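Local coordinates for metagenomic carboxyl esterase MGS0156 (Uncultured organism, PDB 5D8M), which probably hydrolyses carboxylic ester bonds, as a carboxyl esterase recovered from an uncultured organism, at residues Q31-A43 with L64-V78. Sequence-based numbering, arbitrary orientation.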
loop_
_atom_site.group_PDB
_atom_site.type_symbol
_atom_site.label_atom_id
_atom_site.label_comp_id
_atom_site.label_asym_id
_atom_site.label_seq_id
_atom_site.Cartn_x
_atom_site.Cartn_y
_atom_site.Cartn_z
ATOM N N GLN A 31 0.839 15.389 -8.046
ATOM C CA GLN A 31 1.068 15.268 -9.477
ATOM C C GLN A 31 0.235 14.125 -10.036
ATOM O O GLN A 31 0.214 13.029 -9.465
ATOM C CB GLN A 31 2.547 15.025 -9.787
ATOM C CG GLN A 31 3.497 16.050 -9.212
ATOM C CD GLN A 31 4.957 15.722 -9.535
ATOM O OE1 GLN A 31 5.259 14.983 -10.489
ATOM N NE2 GLN A 31 5.869 16.269 -8.737
ATOM N N ASP A 32 -0.446 14.375 -11.150
ATOM C CA ASP A 32 -1.323 13.368 -11.744
ATOM C C ASP A 32 -0.565 12.469 -12.725
ATOM O O ASP A 32 -0.343 12.848 -13.855
ATOM C CB ASP A 32 -2.503 14.045 -12.453
ATOM C CG ASP A 32 -3.654 13.079 -12.734
ATOM O OD1 ASP A 32 -3.418 11.847 -12.724
ATOM O OD2 ASP A 32 -4.794 13.551 -12.956
ATOM N N GLY A 33 -0.179 11.270 -12.307
ATOM C CA GLY A 33 0.541 10.391 -13.218
ATOM C C GLY A 33 -0.280 9.217 -13.714
ATOM O O GLY A 33 0.285 8.217 -14.200
ATOM N N ARG A 34 -1.604 9.329 -13.572
ATOM C CA ARG A 34 -2.525 8.237 -13.878
ATOM C C ARG A 34 -2.452 7.761 -15.320
ATOM O O ARG A 34 -2.607 6.570 -15.592
ATOM C CB ARG A 34 -3.971 8.647 -13.581
ATOM C CG ARG A 34 -4.296 8.736 -12.111
ATOM C CD ARG A 34 -5.714 9.202 -11.898
ATOM N NE ARG A 34 -5.899 10.595 -12.309
ATOM C CZ ARG A 34 -7.072 11.093 -12.684
ATOM N NH1 ARG A 34 -8.139 10.299 -12.717
ATOM N NH2 ARG A 34 -7.179 12.382 -13.022
ATOM N N GLY A 35 -2.273 8.710 -16.235
ATOM C CA GLY A 35 -2.245 8.418 -17.655
ATOM C C GLY A 35 -1.010 7.626 -18.056
ATOM O O GLY A 35 -1.113 6.642 -18.777
ATOM N N ARG A 36 0.161 8.054 -17.600
ATOM C CA ARG A 36 1.383 7.361 -17.966
ATOM C C ARG A 36 1.440 5.992 -17.271
ATOM O O ARG A 36 1.870 4.997 -17.866
ATOM C CB ARG A 36 2.613 8.208 -17.624
ATOM C CG ARG A 36 3.964 7.558 -17.988
ATOM C CD ARG A 36 4.054 7.161 -19.452
ATOM N NE ARG A 36 5.364 6.596 -19.767
ATOM C CZ ARG A 36 5.704 6.088 -20.950
ATOM N NH1 ARG A 36 4.827 6.067 -21.949
ATOM N NH2 ARG A 36 6.929 5.613 -21.141
ATOM N N PHE A 37 0.963 5.923 -16.034
ATOM C CA PHE A 37 0.976 4.634 -15.352
ATOM C C PHE A 37 0.064 3.615 -16.066
ATOM O O PHE A 37 0.467 2.457 -16.255
ATOM C CB PHE A 37 0.583 4.789 -13.881
ATOM C CG PHE A 37 0.731 3.518 -13.082
ATOM C CD1 PHE A 37 1.980 3.102 -12.629
ATOM C CD2 PHE A 37 -0.366 2.717 -12.833
ATOM C CE1 PHE A 37 2.122 1.908 -11.902
ATOM C CE2 PHE A 37 -0.240 1.526 -12.106
ATOM C CZ PHE A 37 1.007 1.129 -11.638
ATOM N N ARG A 38 -1.140 4.036 -16.473
ATOM C CA ARG A 38 -2.036 3.143 -17.234
ATOM C C ARG A 38 -1.365 2.648 -18.519
ATOM O O ARG A 38 -1.432 1.466 -18.872
ATOM C CB ARG A 38 -3.362 3.842 -17.592
ATOM C CG ARG A 38 -4.283 2.985 -18.484
ATOM C CD ARG A 38 -5.605 3.701 -18.855
ATOM N NE ARG A 38 -6.315 4.199 -17.667
ATOM C CZ ARG A 38 -7.103 3.471 -16.882
ATOM N NH1 ARG A 38 -7.311 2.192 -17.149
ATOM N NH2 ARG A 38 -7.689 4.032 -15.825
ATOM N N GLU A 39 -0.703 3.571 -19.197
ATOM C CA GLU A 39 0.009 3.283 -20.421
ATOM C C GLU A 39 1.087 2.211 -20.217
ATOM O O GLU A 39 1.187 1.263 -20.988
ATOM C CB GLU A 39 0.624 4.583 -20.937
ATOM C CG GLU A 39 1.226 4.544 -22.331
ATOM C CD GLU A 39 1.595 5.942 -22.784
ATOM O OE1 GLU A 39 1.644 6.848 -21.922
ATOM O OE2 GLU A 39 1.794 6.149 -23.997
ATOM N N ILE A 40 1.898 2.386 -19.181
ATOM C CA ILE A 40 2.949 1.435 -18.843
ATOM C C ILE A 40 2.369 0.072 -18.477
ATOM O O ILE A 40 2.806 -0.961 -19.009
ATOM C CB ILE A 40 3.805 1.972 -17.684
ATOM C CG1 ILE A 40 4.688 3.115 -18.199
ATOM C CG2 ILE A 40 4.655 0.856 -17.065
ATOM C CD1 ILE A 40 5.472 3.837 -17.093
HETATM N N MSE A 41 1.374 0.055 -17.592
HETATM C CA MSE A 41 0.846 -1.228 -17.119
HETATM C C MSE A 41 0.152 -1.966 -18.265
HETATM O O MSE A 41 0.306 -3.179 -18.438
HETATM C CB MSE A 41 -0.105 -1.033 -15.938
HETATM C CG MSE A 41 -0.482 -2.328 -15.238
HETATM SE SE MSE A 41 -1.444 -2.025 -13.566
HETATM C CE MSE A 41 -1.934 -3.913 -13.222
ATOM N N THR A 42 -0.564 -1.216 -19.085
ATOM C CA THR A 42 -1.263 -1.780 -20.227
ATOM C C THR A 42 -0.309 -2.426 -21.263
ATOM O O THR A 42 -0.578 -3.527 -21.760
ATOM C CB THR A 42 -2.135 -0.688 -20.895
ATOM O OG1 THR A 42 -3.140 -0.261 -19.959
ATOM C CG2 THR A 42 -2.801 -1.213 -22.155
ATOM N N ALA A 43 0.797 -1.744 -21.567
ATOM C CA ALA A 43 1.826 -2.256 -22.478
ATOM C C ALA A 43 2.518 -3.492 -21.915
ATOM O O ALA A 43 2.803 -4.438 -22.656
ATOM C CB ALA A 43 2.864 -1.165 -22.783
ATOM N N LEU A 64 -7.428 -0.717 -13.913
ATOM C CA LEU A 64 -7.337 0.591 -13.263
ATOM C C LEU A 64 -8.565 1.405 -13.558
ATOM O O LEU A 64 -8.879 1.639 -14.725
ATOM C CB LEU A 64 -6.108 1.353 -13.752
ATOM C CG LEU A 64 -4.744 0.729 -13.468
ATOM C CD1 LEU A 64 -3.686 1.361 -14.388
ATOM C CD2 LEU A 64 -4.369 0.959 -11.979
ATOM N N TRP A 65 -9.257 1.835 -12.505
ATOM C CA TRP A 65 -10.477 2.625 -12.668
ATOM C C TRP A 65 -10.180 3.896 -13.422
ATOM O O TRP A 65 -9.122 4.497 -13.234
ATOM C CB TRP A 65 -11.099 2.983 -11.316
ATOM C CG TRP A 65 -11.749 1.834 -10.635
ATOM C CD1 TRP A 65 -11.228 1.080 -9.619
ATOM C CD2 TRP A 65 -13.040 1.292 -10.920
ATOM N NE1 TRP A 65 -12.125 0.108 -9.247
ATOM C CE2 TRP A 65 -13.241 0.208 -10.037
ATOM C CE3 TRP A 65 -14.049 1.614 -11.838
ATOM C CZ2 TRP A 65 -14.411 -0.546 -10.035
ATOM C CZ3 TRP A 65 -15.217 0.853 -11.835
ATOM C CH2 TRP A 65 -15.384 -0.216 -10.939
ATOM N N ARG A 66 -11.123 4.297 -14.268
ATOM C CA ARG A 66 -11.038 5.560 -14.977
ATOM C C ARG A 66 -11.797 6.643 -14.233
ATOM O O ARG A 66 -12.956 6.877 -14.530
ATOM C CB ARG A 66 -11.628 5.438 -16.386
ATOM C CG ARG A 66 -10.946 4.438 -17.284
ATOM C CD ARG A 66 -11.822 4.081 -18.484
ATOM N NE ARG A 66 -12.959 3.250 -18.093
ATOM C CZ ARG A 66 -13.876 2.780 -18.935
ATOM N NH1 ARG A 66 -13.795 3.056 -20.231
ATOM N NH2 ARG A 66 -14.873 2.024 -18.484
ATOM N N LEU A 67 -11.148 7.308 -13.284
ATOM C CA LEU A 67 -11.744 8.451 -12.612
ATOM C C LEU A 67 -11.671 9.646 -13.546
ATOM O O LEU A 67 -10.969 9.600 -14.550
ATOM C CB LEU A 67 -11.045 8.747 -11.274
ATOM C CG LEU A 67 -11.746 8.139 -10.039
ATOM C CD1 LEU A 67 -11.619 6.623 -10.021
ATOM C CD2 LEU A 67 -11.261 8.754 -8.733
ATOM N N ALA A 68 -12.400 10.709 -13.220
ATOM C CA ALA A 68 -12.477 11.883 -14.092
ATOM C C ALA A 68 -11.135 12.604 -14.190
ATOM O O ALA A 68 -10.293 12.517 -13.292
ATOM C CB ALA A 68 -13.573 12.858 -13.594
ATOM N N GLY A 69 -10.946 13.320 -15.290
ATOM C CA GLY A 69 -9.763 14.142 -15.471
ATOM C C GLY A 69 -8.494 13.386 -15.828
ATOM O O GLY A 69 -7.427 13.982 -15.869
ATOM N N GLU A 70 -8.585 12.087 -16.097
ATOM C CA GLU A 70 -7.361 11.335 -16.331
ATOM C C GLU A 70 -6.625 11.814 -17.593
ATOM O O GLU A 70 -7.207 11.884 -18.668
ATOM C CB GLU A 70 -7.650 9.838 -16.427
ATOM C CG GLU A 70 -6.370 8.987 -16.423
ATOM C CD GLU A 70 -6.654 7.511 -16.545
ATOM O OE1 GLU A 70 -6.254 6.911 -17.558
ATOM O OE2 GLU A 70 -7.266 6.938 -15.624
ATOM N N PRO A 71 -5.332 12.147 -17.454
ATOM C CA PRO A 71 -4.496 12.544 -18.596
ATOM C C PRO A 71 -4.444 11.450 -19.656
ATOM O O PRO A 71 -4.529 10.272 -19.311
ATOM C CB PRO A 71 -3.109 12.748 -17.973
ATOM C CG PRO A 71 -3.367 12.936 -16.504
ATOM C CD PRO A 71 -4.563 12.086 -16.200
ATOM N N GLY A 72 -4.330 11.829 -20.923
ATOM C CA GLY A 72 -4.194 10.856 -21.991
ATOM C C GLY A 72 -2.844 10.157 -21.925
ATOM O O GLY A 72 -1.979 10.538 -21.131
ATOM N N PRO A 73 -2.666 9.100 -22.733
ATOM C CA PRO A 73 -1.345 8.466 -22.843
ATOM C C PRO A 73 -0.355 9.398 -23.561
ATOM O O PRO A 73 -0.768 10.182 -24.409
ATOM C CB PRO A 73 -1.630 7.193 -23.650
ATOM C CG PRO A 73 -2.899 7.485 -24.384
ATOM C CD PRO A 73 -3.701 8.374 -23.488
ATOM N N THR A 74 0.925 9.331 -23.200
ATOM C CA THR A 74 1.929 10.248 -23.754
ATOM C C THR A 74 2.386 9.814 -25.138
ATOM O O THR A 74 2.896 10.624 -25.919
ATOM C CB THR A 74 3.167 10.356 -22.835
ATOM O OG1 THR A 74 3.877 9.106 -22.839
ATOM C CG2 THR A 74 2.749 10.693 -21.404
ATOM N N GLY A 75 2.208 8.531 -25.437
ATOM C CA GLY A 75 2.692 7.961 -26.681
ATOM C C GLY A 75 4.164 7.569 -26.641
ATOM O O GLY A 75 4.662 6.913 -27.554
ATOM N N ARG A 76 4.869 7.975 -25.589
ATOM C CA ARG A 76 6.289 7.670 -25.492
ATOM C C ARG A 76 6.453 6.175 -25.227
ATOM O O ARG A 76 5.618 5.575 -24.546
ATOM C CB ARG A 76 6.957 8.525 -24.410
ATOM C CG ARG A 76 7.758 7.746 -23.392
ATOM C CD ARG A 76 8.652 8.628 -22.504
ATOM N NE ARG A 76 8.051 9.841 -21.912
ATOM C CZ ARG A 76 6.829 9.974 -21.376
ATOM N NH1 ARG A 76 5.959 8.986 -21.346
ATOM N NH2 ARG A 76 6.462 11.141 -20.873
ATOM N N PRO A 77 7.497 5.561 -25.815
ATOM C CA PRO A 77 7.675 4.104 -25.715
ATOM C C PRO A 77 7.762 3.607 -24.282
ATOM O O PRO A 77 8.376 4.237 -23.433
ATOM C CB PRO A 77 8.994 3.841 -26.460
ATOM C CG PRO A 77 9.656 5.196 -26.610
ATOM C CD PRO A 77 8.521 6.187 -26.671
ATOM N N VAL A 78 7.129 2.475 -24.024
ATOM C CA VAL A 78 7.221 1.854 -22.715
ATOM C C VAL A 78 8.393 0.868 -22.717
ATOM O O VAL A 78 8.415 -0.054 -23.521
ATOM C CB VAL A 78 5.917 1.127 -22.334
ATOM C CG1 VAL A 78 6.042 0.479 -20.949
ATOM C CG2 VAL A 78 4.736 2.108 -22.365
HETATM O O HOH W 1 -8.239 7.470 -13.238
HETATM O O HOH W 2 -8.278 -0.869 -16.815
HETATM O O HOH W 3 3.384 4.473 -25.301
#
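Arg38 meets Glu70 side-on: NE gives a hydrogen bond to OE1 (2.7 Å) and NH2 one to OE2, each on a syn lone pair, with guanidinium and carboxylate only 8° from coplanar. The end of the same guanidinium, NH1 and NH2, closes on Leu64 O, reached from one face of the carbonyl plane. With CG anti to the backbone N (chi1 175°) and a bend at chi3, the arginine swings its flat end between both acceptors. Shortening Arg38 to an alanine would probably cost Leu64 O two donors and Glu70 its salt-bridge partner, leaving the carboxylate the more distant Arg34 charge and a water.

One turn earlier, Arg34 repeats the scheme. NE and NH2 pair with Asp32, whose OD1 also takes Arg34 N in an Asx turn at the helix start, while NH1 and NH2 both bond Ala68 O, at 3.1 Å from NH2. Water 1 ties Arg34 NH1 to Glu70 OE2, Trp65 O and Leu67 N.

Farther along the loop, Glu39 OE1 accepts from Thr74 N (2.9 Å) and OE2 from Gly75 N (2.8 Å); water 3 donates to Glu39 OE2 and Arg76 O. Arg36 NH1 donates to Arg76 O and NH2 to Pro77 O; NH2 also pairs with Glu337, probably offsetting Arg76 NH1 over the guanidinium face. Leu64 CD1 packs on Phe37 and Met41, Val78 on Ile40 and Ala43.

Loop 64-78 thus wraps helix 34-48 beside edge strand 31-32, several carbonyls and two amides met by charged helix side chains; these bonds and the Leu64 and Val78 packing probably fix its course.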